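Local coordinates for protein putative sugar phosphate isomerase (Acidithiobacillus ferrooxidans, PDB 3L2H) that is a putative sugar phosphate isomerase of the cupin superfamily that probably binds a metal ion, at residues Leu7-Gln12 with Asp39-Arg44. Numbering follows the deposited sequence.
Sequences LLLTAQ and DAVGLR
Leu7 and Val41 trade the same contact in both directions: CG1 of Val41 rests 3.4 Å from O of Leu7, while CD2 of Leu7 reaches within 3.5 Å of O of Val41. Each methyl sits against the other residue's carbonyl oxygen, and no hydrogen bond crosses between 7-12 and 39-44. The backbones come close here, with the CA atoms of Leu7 and Val41 4.9 Å apart. With chi1 at -57°, Val41 turns CG1 away from its own carbonyl carbon and over to the arm, where this one methyl meets both Leu7 O and Leu9 CG. Leu9 crosses Val41 at a slant and lays its CG 3.7 Å from Val41 CG1; its CD1 touches CB of Ala40, also at 3.7 Å, at the more exposed border of the contact. The N-terminal arm thus packs on the short helix 37-41 that follows strand 27-36 of the cupin fold, and Leu8 and Leu9 also pair antiparallel with a strand of the second subunit, carrying the sheet across the interface. An alanine in place of Leu9 would take away both methyls and CG, and is likely to leave Ala40 CB and one flank of Val41 without their apolar partner from the arm. Just past Val41 the helix ends in a Schellman motif: Gly42, with positive phi, is its C-prime residue, and Gly42 N gives a weak hydrogen bond to Asp39 O.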
loop_
_atom_site.group_PDB
_atom_site.type_symbol
_atom_site.label_atom_id
_atom_site.label_comp_id
_atom_site.label_asym_id
_atom_site.label_seq_id
_atom_site.Cartn_x
_atom_site.Cartn_y
_atom_site.Cartn_z
ATOM N N LEU B 7 3.239 10.920 24.669
ATOM C CA LEU B 7 2.100 10.524 23.823
ATOM C C LEU B 7 0.812 11.162 24.276
ATOM O O LEU B 7 -0.170 11.214 23.508
ATOM C CB LEU B 7 1.957 9.007 23.805
ATOM C CG LEU B 7 3.177 8.245 23.257
ATOM C CD1 LEU B 7 2.858 6.760 23.235
ATOM C CD2 LEU B 7 3.569 8.707 21.878
ATOM N N LEU B 8 0.800 11.665 25.521
ATOM C CA LEU B 8 -0.368 12.372 26.071
ATOM C C LEU B 8 -0.115 13.883 25.963
ATOM O O LEU B 8 0.949 14.367 26.379
ATOM C CB LEU B 8 -0.566 11.987 27.508
ATOM C CG LEU B 8 -1.551 12.782 28.366
ATOM C CD1 LEU B 8 -2.960 12.643 27.840
ATOM C CD2 LEU B 8 -1.430 12.308 29.832
ATOM N N LEU B 9 -1.078 14.587 25.372
ATOM C CA LEU B 9 -1.100 16.016 25.302
ATOM C C LEU B 9 -2.319 16.459 26.082
ATOM O O LEU B 9 -3.454 16.353 25.596
ATOM C CB LEU B 9 -1.178 16.510 23.858
ATOM C CG LEU B 9 -0.111 16.143 22.855
ATOM C CD1 LEU B 9 -0.511 16.806 21.474
ATOM C CD2 LEU B 9 1.283 16.526 23.306
ATOM N N THR B 10 -2.113 16.974 27.304
ATOM C CA THR B 10 -3.250 17.383 28.113
ATOM C C THR B 10 -3.879 18.661 27.586
ATOM O O THR B 10 -3.257 19.404 26.792
ATOM C CB THR B 10 -2.812 17.593 29.585
ATOM O OG1 THR B 10 -1.828 18.640 29.608
ATOM C CG2 THR B 10 -2.254 16.270 30.196
ATOM N N ALA B 11 -5.115 18.925 28.007
ATOM C CA ALA B 11 -5.818 20.153 27.585
ATOM C C ALA B 11 -4.987 21.389 27.798
ATOM O O ALA B 11 -4.936 22.253 26.943
ATOM C CB ALA B 11 -7.136 20.307 28.308
ATOM N N GLN B 12 -4.327 21.492 28.936
ATOM C CA GLN B 12 -3.534 22.699 29.215
ATOM C C GLN B 12 -2.283 22.766 28.364
ATOM O O GLN B 12 -1.883 23.843 27.929
ATOM C CB GLN B 12 -3.206 22.772 30.724
ATOM C CG GLN B 12 -2.424 24.015 31.152
ATOM C CD GLN B 12 -2.369 24.208 32.670
ATOM O OE1 GLN B 12 -3.220 23.676 33.423
ATOM N NE2 GLN B 12 -1.397 24.939 33.120
ATOM N N ASP B 39 1.532 15.405 15.009
ATOM C CA ASP B 39 2.998 15.526 14.858
ATOM C C ASP B 39 3.658 15.632 16.203
ATOM O O ASP B 39 4.785 15.140 16.390
ATOM C CB ASP B 39 3.384 16.729 13.970
ATOM C CG ASP B 39 3.012 16.485 12.507
ATOM O OD1 ASP B 39 3.527 15.475 11.949
ATOM O OD2 ASP B 39 2.166 17.242 11.950
ATOM N N ALA B 40 2.970 16.264 17.147
ATOM C CA ALA B 40 3.484 16.414 18.498
ATOM C C ALA B 40 3.726 15.048 19.153
ATOM O O ALA B 40 4.675 14.897 19.908
ATOM C CB ALA B 40 2.536 17.274 19.373
ATOM N N VAL B 41 2.875 14.050 18.878
ATOM C CA VAL B 41 3.073 12.741 19.506
ATOM C C VAL B 41 3.790 11.750 18.619
ATOM O O VAL B 41 4.169 10.667 19.070
ATOM C CB VAL B 41 1.753 12.154 20.010
ATOM C CG1 VAL B 41 1.074 13.134 20.988
ATOM C CG2 VAL B 41 0.792 11.816 18.843
ATOM N N GLY B 42 3.934 12.056 17.344
ATOM C CA GLY B 42 4.672 11.153 16.488
ATOM C C GLY B 42 3.843 10.367 15.497
ATOM O O GLY B 42 4.365 9.480 14.836
ATOM N N LEU B 43 2.581 10.702 15.346
ATOM C CA LEU B 43 1.803 10.020 14.295
ATOM C C LEU B 43 2.308 10.366 12.901
ATOM O O LEU B 43 2.645 11.529 12.605
ATOM C CB LEU B 43 0.321 10.337 14.388
ATOM C CG LEU B 43 -0.349 10.009 15.716
ATOM C CD1 LEU B 43 -1.801 10.476 15.639
ATOM C CD2 LEU B 43 -0.271 8.539 16.053
ATOM N N ARG B 44 2.373 9.341 12.046
ATOM C CA ARG B 44 2.872 9.493 10.685
ATOM C C ARG B 44 1.865 9.228 9.563
ATOM O O ARG B 44 2.046 9.715 8.475
ATOM C CB ARG B 44 4.028 8.526 10.506
ATOM C CG ARG B 44 5.166 8.869 11.468
ATOM C CD ARG B 44 6.278 7.849 11.422
ATOM N NE ARG B 44 6.679 7.627 10.035
ATOM C CZ ARG B 44 7.341 8.506 9.273
ATOM N NH1 ARG B 44 7.670 9.724 9.738
ATOM N NH2 ARG B 44 7.636 8.186 8.008
#